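Local coordinates for conserved hypothetical secreted protein (Helicobacter pylori, PDB 4RNZ), which probably acts as a zinc-dependent M23 endopeptidase that cleaves peptidoglycan peptides and thereby contributes to determining the cell shape of this bacterium, at residues L97-P101 and Y102-I106; K335-R338 and S339-L343; G273-K276 and G277-V280; E353-S356 and F357-L360. All coordinates share one frame; numbering follows the deposited sequence.

Contact 1: L97-P101 and Y102-I106; sequences LQTSP and YQDII
Asp104 lays its carboxylate against the backbone of Gln98 and Thr99, in the loop that leads into helix 101-109. The motif is a helix start, with Ser100 as N-cap and Pro101 in the first turn. Asp104 OD2 accepts hydrogen bonds from two backbone N-H groups. Gln98 N lies 2.7 Å from Asp104 OD2 and is nearly straight at 168°. Thr99 N lies 3.1 Å from the same Asp104 OD2. Both donors come in on the syn side, moderately out of the carboxylate plane. The second oxygen, Asp104 OD1, receives the hydroxyl Thr99 OG1 at 2.7 Å. That bond comes from above the plane rather than within it. With CG beside its own backbone N (chi1 -71°), the Asp104 group reaches back over the first turn. Its rotation is fixed by bonds on both oxygens. The positive end of the helix dipole may also stabilise its negative charge. Leu97 CD1 comes up against the OD2 end of the Asp104 carboxylate, from beyond that oxygen and not over the face. The Leu97 backbone bonds to Asn134 and Asp135.

The helix pattern starts in the same place. Asp104 N bonds to Ser100 O at 3.1 Å, and Ile105 N to Pro101 O at 3.0 Å. Ser100 OG, at the N-cap, accepts from Gln103 N at 3.2 Å. The Tyr102 ring packs on helix 112-121, and its OH bonds to Asn116. Beside the cap, Gln103 runs out extended past Thr99 OG1. One water sits 2.6 Å from Ser100 OG and donates to Gln103 OE1 at 2.7 Å.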
loop_
_atom_site.group_PDB
_atom_site.type_symbol
_atom_site.label_atom_id
_atom_site.label_comp_id
_atom_site.label_asym_id
_atom_site.label_seq_id
_atom_site.Cartn_x
_atom_site.Cartn_y
_atom_site.Cartn_z
ATOM N N LEU A 97 17.036 18.348 12.050
ATOM C CA LEU A 97 16.042 19.274 11.516
ATOM C C LEU A 97 16.560 20.730 11.311
ATOM O O LEU A 97 17.118 21.343 12.213
ATOM C CB LEU A 97 14.820 19.266 12.430
ATOM C CG LEU A 97 13.557 19.920 11.893
ATOM C CD1 LEU A 97 13.003 19.134 10.715
ATOM C CD2 LEU A 97 12.511 20.008 12.989
ATOM N N GLN A 98 16.373 21.250 10.107
ATOM C CA GLN A 98 16.788 22.599 9.731
ATOM C C GLN A 98 15.568 23.463 9.455
ATOM O O GLN A 98 15.525 24.608 9.882
ATOM C CB GLN A 98 17.709 22.546 8.515
ATOM C CG GLN A 98 19.009 21.813 8.756
ATOM C CD GLN A 98 19.696 22.295 10.023
ATOM O OE1 GLN A 98 19.950 23.492 10.182
ATOM N NE2 GLN A 98 19.973 21.378 10.940
ATOM N N THR A 99 14.604 22.937 8.699
ATOM C CA THR A 99 13.381 23.661 8.371
ATOM C C THR A 99 12.069 23.073 8.914
ATOM O O THR A 99 11.627 23.461 9.991
ATOM C CB THR A 99 13.296 23.801 6.848
ATOM O OG1 THR A 99 13.181 22.504 6.254
ATOM C CG2 THR A 99 14.547 24.485 6.301
ATOM N N SER A 100 11.485 22.094 8.207
ATOM C CA SER A 100 10.348 21.316 8.739
ATOM C C SER A 100 10.733 19.876 8.456
ATOM O O SER A 100 11.545 19.639 7.573
ATOM C CB SER A 100 9.003 21.701 8.107
ATOM O OG SER A 100 8.909 21.279 6.734
ATOM N N PRO A 101 10.122 18.900 9.164
ATOM C CA PRO A 101 10.398 17.495 8.842
ATOM C C PRO A 101 10.168 17.205 7.368
ATOM O O PRO A 101 11.007 16.565 6.738
ATOM C CB PRO A 101 9.373 16.737 9.691
ATOM C CG PRO A 101 9.252 17.599 10.904
ATOM C CD PRO A 101 9.308 19.016 10.385
ATOM N N TYR A 102 9.066 17.705 6.818
ATOM C CA TYR A 102 8.712 17.381 5.432
ATOM C C TYR A 102 9.721 17.930 4.428
ATOM O O TYR A 102 10.171 17.236 3.521
ATOM C CB TYR A 102 7.303 17.875 5.084
ATOM C CG TYR A 102 6.717 17.162 3.897
ATOM C CD1 TYR A 102 7.027 17.554 2.615
ATOM C CD2 TYR A 102 5.871 16.068 4.064
ATOM C CE1 TYR A 102 6.512 16.899 1.515
ATOM C CE2 TYR A 102 5.351 15.404 2.972
ATOM C CZ TYR A 102 5.676 15.824 1.695
ATOM O OH TYR A 102 5.174 15.194 0.585
ATOM N N GLN A 103 10.063 19.192 4.573
ATOM C CA GLN A 103 10.981 19.823 3.633
ATOM C C GLN A 103 12.380 19.186 3.696
ATOM O O GLN A 103 13.012 18.922 2.671
ATOM C CB GLN A 103 11.051 21.327 3.909
ATOM C CG GLN A 103 12.096 22.022 3.070
ATOM C CD GLN A 103 12.065 23.534 3.163
ATOM O OE1 GLN A 103 11.282 24.136 3.900
ATOM N NE2 GLN A 103 12.930 24.158 2.396
ATOM N N ASP A 104 12.851 18.942 4.906
ATOM C CA ASP A 104 14.143 18.321 5.100
ATOM C C ASP A 104 14.233 16.912 4.506
ATOM O O ASP A 104 15.231 16.576 3.861
ATOM C CB ASP A 104 14.512 18.323 6.572
ATOM C CG ASP A 104 14.848 19.724 7.084
ATOM O OD1 ASP A 104 15.076 20.649 6.270
ATOM O OD2 ASP A 104 14.850 19.908 8.313
ATOM N N ILE A 105 13.202 16.093 4.698
ATOM C CA ILE A 105 13.202 14.756 4.090
ATOM C C ILE A 105 13.284 14.873 2.578
ATOM O O ILE A 105 14.027 14.128 1.923
ATOM C CB ILE A 105 11.957 13.947 4.494
ATOM C CG1 ILE A 105 12.070 13.573 5.970
ATOM C CG2 ILE A 105 11.827 12.669 3.664
ATOM C CD1 ILE A 105 10.752 13.279 6.629
ATOM N N ILE A 106 12.534 15.813 2.012
ATOM C CA ILE A 106 12.587 16.002 0.551
ATOM C C ILE A 106 13.985 16.453 0.123
ATOM O O ILE A 106 14.527 15.973 -0.877
ATOM C CB ILE A 106 11.538 17.003 0.062
ATOM C CG1 ILE A 106 10.123 16.509 0.394
ATOM C CG2 ILE A 106 11.675 17.253 -1.440
ATOM C CD1 ILE A 106 9.726 15.237 -0.293
HETATM O O HOH W 1 6.887 19.030 8.092
HETATM O O HOH W 2 9.305 23.636 5.651
#

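Contact 2: K335-R338 and S339-L343; sequences KAQR and SKQKL
Lys335 O accepts a hydrogen bond from the backbone N-H of Ser339, with Ser339 N 2.8 Å away from Lys335 O. Ser339 OG is 3.1 Å from Lys335 O, but its hydrogen could go to a different acceptor, so this bond is uncertain. The same i to i+4 pattern continues along the alpha helix. Lys340 N bonds to Ala336 O at 2.9 Å, and Lys342 N to Arg338 O at 2.9 Å.

The side chains of Gln337 and Gln341 meet one turn apart on the exposed side. Gln337 bends at chi2 (53°), which brings its amide back toward that of Gln341. The two amide planes stand 58° apart. Gln341 NE2 comes close to Gln337 OE1, but its N-H groups are badly aimed, so this is not counted as a hydrogen bond. The methylene Lys340 CE rests 3.9 Å from Gln337 NE2. On another side, one guanidinium face of Arg338 lies over Lys335 CA, offset toward the rim, and Arg338 NH2 forms a salt bridge with Glu334.

Helix 326-348 lies against the antiparallel sheet of the second domain: Ala336 and Ser339 touch Phe171 of strand 166-172, and Leu343 packs on Met158 and Met160 of strand 153-163.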
loop_
_atom_site.group_PDB
_atom_site.type_symbol
_atom_site.label_atom_id
_atom_site.label_comp_id
_atom_site.label_asym_id
_atom_site.label_seq_id
_atom_site.Cartn_x
_atom_site.Cartn_y
_atom_site.Cartn_z
ATOM N N LYS A 335 15.161 -7.884 17.471
ATOM C CA LYS A 335 15.544 -7.033 16.347
ATOM C C LYS A 335 15.476 -5.568 16.722
ATOM O O LYS A 335 16.366 -4.798 16.362
ATOM C CB LYS A 335 14.689 -7.283 15.107
ATOM C CG LYS A 335 14.959 -8.616 14.418
ATOM C CD LYS A 335 14.911 -8.500 12.894
ATOM C CE LYS A 335 13.594 -7.930 12.374
ATOM N NZ LYS A 335 13.497 -8.000 10.884
ATOM N N ALA A 336 14.436 -5.179 17.454
ATOM C CA ALA A 336 14.310 -3.781 17.860
ATOM C C ALA A 336 15.499 -3.314 18.694
ATOM O O ALA A 336 16.035 -2.235 18.446
ATOM C CB ALA A 336 13.012 -3.545 18.605
ATOM N N GLN A 337 15.928 -4.123 19.659
ATOM C CA GLN A 337 17.099 -3.781 20.456
ATOM C C GLN A 337 18.351 -3.614 19.603
ATOM O O GLN A 337 19.065 -2.607 19.722
ATOM C CB GLN A 337 17.370 -4.833 21.538
ATOM C CG GLN A 337 18.566 -4.511 22.441
ATOM C CD GLN A 337 18.487 -3.113 23.059
ATOM O OE1 GLN A 337 19.474 -2.368 23.088
ATOM N NE2 GLN A 337 17.300 -2.743 23.540
ATOM N N ARG A 338 18.621 -4.612 18.767
ATOM C CA ARG A 338 19.767 -4.566 17.852
ATOM C C ARG A 338 19.692 -3.324 16.964
ATOM O O ARG A 338 20.684 -2.638 16.775
ATOM C CB ARG A 338 19.831 -5.849 17.008
ATOM C CG ARG A 338 20.643 -5.738 15.718
ATOM C CD ARG A 338 21.194 -7.077 15.214
ATOM N NE ARG A 338 20.348 -8.239 15.531
ATOM C CZ ARG A 338 19.270 -8.634 14.842
ATOM N NH1 ARG A 338 18.858 -7.965 13.771
ATOM N NH2 ARG A 338 18.586 -9.705 15.242
ATOM N N SER A 339 18.504 -3.029 16.439
ATOM C CA SER A 339 18.306 -1.845 15.613
ATOM C C SER A 339 18.596 -0.535 16.348
ATOM O O SER A 339 19.267 0.340 15.809
ATOM C CB SER A 339 16.876 -1.808 15.066
ATOM O OG SER A 339 16.737 -2.764 14.048
ATOM N N LYS A 340 18.073 -0.406 17.566
ATOM C CA LYS A 340 18.314 0.778 18.398
ATOM C C LYS A 340 19.799 0.990 18.695
ATOM O O LYS A 340 20.291 2.110 18.661
ATOM C CB LYS A 340 17.546 0.674 19.718
ATOM C CG LYS A 340 16.045 0.718 19.533
ATOM C CD LYS A 340 15.287 1.165 20.785
ATOM C CE LYS A 340 15.183 0.060 21.830
ATOM N NZ LYS A 340 14.100 0.320 22.834
ATOM N N GLN A 341 20.490 -0.095 19.015
ATOM C CA GLN A 341 21.930 -0.047 19.289
ATOM C C GLN A 341 22.679 0.396 18.045
ATOM O O GLN A 341 23.548 1.252 18.102
ATOM C CB GLN A 341 22.443 -1.418 19.726
ATOM C CG GLN A 341 22.334 -1.646 21.224
ATOM C CD GLN A 341 22.232 -3.115 21.611
ATOM O OE1 GLN A 341 22.523 -4.018 20.821
ATOM N NE2 GLN A 341 21.803 -3.356 22.837
ATOM N N LYS A 342 22.316 -0.186 16.916
ATOM C CA LYS A 342 22.965 0.174 15.668
ATOM C C LYS A 342 22.685 1.620 15.297
ATOM O O LYS A 342 23.601 2.329 14.892
ATOM C CB LYS A 342 22.576 -0.805 14.551
ATOM C CG LYS A 342 22.803 -0.308 13.142
ATOM C CD LYS A 342 24.245 0.043 12.857
ATOM C CE LYS A 342 25.110 -1.170 12.788
ATOM N NZ LYS A 342 26.362 -0.770 12.098
ATOM N N LEU A 343 21.451 2.091 15.446
ATOM C CA LEU A 343 21.168 3.492 15.143
ATOM C C LEU A 343 22.052 4.450 15.973
ATOM O O LEU A 343 22.588 5.433 15.449
ATOM C CB LEU A 343 19.686 3.821 15.326
ATOM C CG LEU A 343 19.320 5.292 15.113
ATOM C CD1 LEU A 343 19.667 5.760 13.695
ATOM C CD2 LEU A 343 17.854 5.538 15.419
#

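Contact 3: G273-K276 and G277-V280; sequences GLKK and GSFV
Ser278 grips the carbonyl of Lys275 twice: the backbone bond closes a type II beta turn from Lys275 to Ser278, and the hydroxyl adds a second bond to the same oxygen. The backbone bond is the shorter. Ser278 N lies 2.6 Å from Lys275 O at an N-H...O angle of 157°. The hydroxyl Ser278 OG donates to Lys275 O at 2.8 Å. It approaches in the carbonyl plane, on a lone pair, whereas the amide comes in tilted from that plane. The serine OG sits beside its own backbone N (chi1 -67°), which points it back across the turn at the same oxygen. Lys275 O is therefore held by two donors from one residue.

The backbone shape is set by the two central residues. Lys276 takes the first corner; its CB points away from 277-280. Gly277 takes the second with a positive phi of 80°, where a CB would run into Lys276 O. Gly277 O, within the turn, accepts from Arg239 NE of strand 238-243.

Apolar contact joins Leu274, before the turn, to Val280, after it. Leu274 CD1 lies 3.8 Å from Val280 CG1 and 4.0 Å from Ser278 CB. Both aliphatic side chains face the sheet: Leu274 packs on Val240, Met243 and Val253, and Val280 on Val240 and Ile255.

Gly277 and Ser278 bond by backbone to Val240, and Val280 to Gly238. The type II turn, with glycine at its third position, thus delivers the chain into the short strand 279-280, which pairs with strand 238-243 in the antiparallel beta sheet of the M23 peptidase fold.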
loop_
_atom_site.group_PDB
_atom_site.type_symbol
_atom_site.label_atom_id
_atom_site.label_comp_id
_atom_site.label_asym_id
_atom_site.label_seq_id
_atom_site.Cartn_x
_atom_site.Cartn_y
_atom_site.Cartn_z
ATOM N N GLY A 273 -26.454 11.633 -2.697
ATOM C CA GLY A 273 -25.653 12.793 -2.355
ATOM C C GLY A 273 -24.193 12.503 -2.087
ATOM O O GLY A 273 -23.398 13.433 -1.919
ATOM N N LEU A 274 -23.813 11.230 -2.054
ATOM C CA LEU A 274 -22.404 10.901 -1.942
ATOM C C LEU A 274 -21.717 11.270 -3.265
ATOM O O LEU A 274 -22.230 10.940 -4.318
ATOM C CB LEU A 274 -22.244 9.402 -1.681
ATOM C CG LEU A 274 -20.831 8.956 -1.323
ATOM C CD1 LEU A 274 -20.449 9.485 0.052
ATOM C CD2 LEU A 274 -20.732 7.436 -1.384
ATOM N N LYS A 275 -20.569 11.932 -3.214
ATOM C CA LYS A 275 -19.801 12.159 -4.442
ATOM C C LYS A 275 -18.312 12.257 -4.204
ATOM O O LYS A 275 -17.836 12.461 -3.075
ATOM C CB LYS A 275 -20.289 13.420 -5.171
ATOM C CG LYS A 275 -19.934 14.717 -4.468
ATOM C CD LYS A 275 -20.827 15.886 -4.870
ATOM C CE LYS A 275 -20.756 16.983 -3.808
ATOM N NZ LYS A 275 -21.409 18.261 -4.221
ATOM N N LYS A 276 -17.577 12.125 -5.298
ATOM C CA LYS A 276 -16.160 12.436 -5.317
ATOM C C LYS A 276 -15.876 13.659 -4.454
ATOM O O LYS A 276 -16.564 14.670 -4.535
ATOM C CB LYS A 276 -15.729 12.684 -6.757
ATOM C CG LYS A 276 -14.257 12.469 -7.021
ATOM C CD LYS A 276 -14.042 12.091 -8.481
ATOM C CE LYS A 276 -12.576 11.891 -8.826
ATOM N NZ LYS A 276 -11.680 12.887 -8.169
ATOM N N GLY A 277 -14.876 13.556 -3.591
ATOM C CA GLY A 277 -14.601 14.615 -2.642
ATOM C C GLY A 277 -15.456 14.677 -1.385
ATOM O O GLY A 277 -15.122 15.438 -0.472
ATOM N N SER A 278 -16.544 13.906 -1.294
ATOM C CA SER A 278 -17.356 13.927 -0.062
ATOM C C SER A 278 -16.503 13.481 1.108
ATOM O O SER A 278 -15.737 12.536 0.982
ATOM C CB SER A 278 -18.557 12.987 -0.131
ATOM O OG SER A 278 -19.521 13.394 -1.087
ATOM N N PHE A 279 -16.620 14.176 2.230
ATOM C CA PHE A 279 -16.075 13.677 3.476
ATOM C C PHE A 279 -17.101 12.728 4.093
ATOM O O PHE A 279 -18.291 13.062 4.139
ATOM C CB PHE A 279 -15.729 14.818 4.416
ATOM C CG PHE A 279 -14.505 15.572 3.998
ATOM C CD1 PHE A 279 -14.562 16.490 2.952
ATOM C CD2 PHE A 279 -13.287 15.341 4.620
ATOM C CE1 PHE A 279 -13.429 17.181 2.556
ATOM C CE2 PHE A 279 -12.151 16.031 4.229
ATOM C CZ PHE A 279 -12.221 16.944 3.192
ATOM N N VAL A 280 -16.646 11.544 4.509
ATOM C CA VAL A 280 -17.515 10.549 5.172
ATOM C C VAL A 280 -17.064 10.229 6.586
ATOM O O VAL A 280 -15.888 10.366 6.923
ATOM C CB VAL A 280 -17.591 9.220 4.394
ATOM C CG1 VAL A 280 -17.948 9.463 2.924
ATOM C CG2 VAL A 280 -16.289 8.446 4.509
#

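Contact 4: E353-S356 and F357-L360; sequences EKNS and FYLL
Asn355 ND2 donates to the phenol oxygen Tyr358 OH at 3.3 Å, where the loop turns into strand 357-361 of the antiparallel sheet. The bond is straight, at 165°, and the oxygen lies close to the amide plane. The ring stands almost upright to that amide, with the planes 85° apart. Asn355 CB adds an apolar touch, 3.9 Å from Tyr358 CZ. From the residue before, Lys354 CB comes within 3.6 Å of Tyr358 OH. Tyr358 has CG beside its backbone N (chi1 -70°), and this swings the ring back along the loop to meet both residues.

Next along the chain, Ser356 OG lies obliquely by the Phe357 ring, 3.9 Å from CD2. Both residues also reach helix 101-109, Ser356 at Lys107 and Phe357 at Ala108.

The strand itself is fixed by its neighbour 87-96. Ser356 bonds by backbone to Ser96, Tyr358 to Leu94 and Leu360 to Thr92. His350, a nickel ligand, meets the Tyr358 ring edge-to-face. The stronger partner of the phenol is Ser351: Tyr358 OH bonds to Ser351 O, and Ser351 OG accepts a hydrogen bond from Glu353 N.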
loop_
_atom_site.group_PDB
_atom_site.type_symbol
_atom_site.label_atom_id
_atom_site.label_comp_id
_atom_site.label_asym_id
_atom_site.label_seq_id
_atom_site.Cartn_x
_atom_site.Cartn_y
_atom_site.Cartn_z
ATOM N N GLU A 353 27.670 18.273 12.580
ATOM C CA GLU A 353 28.486 19.485 12.418
ATOM C C GLU A 353 28.911 19.612 10.972
ATOM O O GLU A 353 28.844 20.698 10.398
ATOM C CB GLU A 353 29.718 19.457 13.310
ATOM C CG GLU A 353 29.380 19.338 14.785
ATOM C CD GLU A 353 30.513 19.781 15.695
ATOM O OE1 GLU A 353 30.492 19.372 16.877
ATOM O OE2 GLU A 353 31.411 20.537 15.239
ATOM N N LYS A 354 29.309 18.481 10.386
ATOM C CA LYS A 354 29.693 18.420 8.973
ATOM C C LYS A 354 28.511 18.595 8.008
ATOM O O LYS A 354 28.641 19.261 6.982
ATOM C CB LYS A 354 30.371 17.081 8.660
ATOM C CG LYS A 354 31.684 16.824 9.385
ATOM C CD LYS A 354 32.272 15.479 8.962
ATOM C CE LYS A 354 33.350 14.997 9.921
ATOM N NZ LYS A 354 34.491 15.953 9.979
ATOM N N ASN A 355 27.374 17.971 8.320
ATOM C CA ASN A 355 26.227 17.943 7.407
ATOM C C ASN A 355 24.901 17.874 8.139
ATOM O O ASN A 355 24.818 17.255 9.193
ATOM C CB ASN A 355 26.334 16.721 6.504
ATOM C CG ASN A 355 27.550 16.774 5.620
ATOM O OD1 ASN A 355 27.644 17.633 4.752
ATOM N ND2 ASN A 355 28.504 15.888 5.860
ATOM N N SER A 356 23.866 18.483 7.568
ATOM C CA SER A 356 22.519 18.421 8.162
ATOM C C SER A 356 21.827 17.040 7.991
ATOM O O SER A 356 20.911 16.695 8.754
ATOM C CB SER A 356 21.621 19.534 7.620
ATOM O OG SER A 356 21.672 19.616 6.207
ATOM N N PHE A 357 22.273 16.261 7.006
ATOM C CA PHE A 357 21.704 14.947 6.782
ATOM C C PHE A 357 22.714 13.973 6.197
ATOM O O PHE A 357 23.716 14.385 5.634
ATOM C CB PHE A 357 20.510 15.060 5.842
ATOM C CG PHE A 357 20.884 15.312 4.418
ATOM C CD1 PHE A 357 21.216 14.257 3.575
ATOM C CD2 PHE A 357 20.897 16.602 3.914
ATOM C CE1 PHE A 357 21.550 14.483 2.252
ATOM C CE2 PHE A 357 21.233 16.840 2.587
ATOM C CZ PHE A 357 21.559 15.785 1.754
ATOM N N TYR A 358 22.417 12.685 6.346
ATOM C CA TYR A 358 23.166 11.588 5.746
ATOM C C TYR A 358 22.160 10.592 5.179
ATOM O O TYR A 358 21.204 10.242 5.850
ATOM C CB TYR A 358 24.015 10.866 6.791
ATOM C CG TYR A 358 25.170 11.692 7.271
ATOM C CD1 TYR A 358 25.014 12.559 8.329
ATOM C CD2 TYR A 358 26.412 11.637 6.624
ATOM C CE1 TYR A 358 26.055 13.353 8.765
ATOM C CE2 TYR A 358 27.472 12.420 7.055
ATOM C CZ TYR A 358 27.285 13.278 8.126
ATOM O OH TYR A 358 28.296 14.095 8.588
ATOM N N LEU A 359 22.389 10.156 3.944
ATOM C CA LEU A 359 21.615 9.085 3.334
ATOM C C LEU A 359 22.594 7.976 3.058
ATOM O O LEU A 359 23.413 8.057 2.143
ATOM C CB LEU A 359 20.917 9.559 2.058
ATOM C CG LEU A 359 19.977 8.514 1.432
ATOM C CD1 LEU A 359 18.859 8.156 2.409
ATOM C CD2 LEU A 359 19.409 9.039 0.114
ATOM N N LEU A 360 22.493 6.940 3.865
ATOM C CA LEU A 360 23.479 5.892 3.955
ATOM C C LEU A 360 22.983 4.620 3.348
ATOM O O LEU A 360 21.786 4.279 3.437
ATOM C CB LEU A 360 23.769 5.587 5.415
ATOM C CG LEU A 360 24.209 6.800 6.226
ATOM C CD1 LEU A 360 24.456 6.343 7.653
ATOM C CD2 LEU A 360 25.446 7.435 5.591
#

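How the contacts relate
Contacts 1 and 4 touch. Gln98 CG packs on Ser356 CB at 3.6 Å, and the centres are 13 Å apart. Strand 87-96 joins them: it runs into the loop of contact 1 and pairs with the strand of contact 4. Contact 2 lies on the helix just before that strand, with nearest atoms about 8 Å from contact 4. A bound nickel lies about 9 Å from the side chain of Lys342, and a bound nickel about 6 Å from that of Tyr358. Contact 3 stands apart in the M23 peptidase part, its centre 44 Å from those of contacts 2 and 4. All four lie away from the zinc site formed by Glu34, His219, Asp223 and His301.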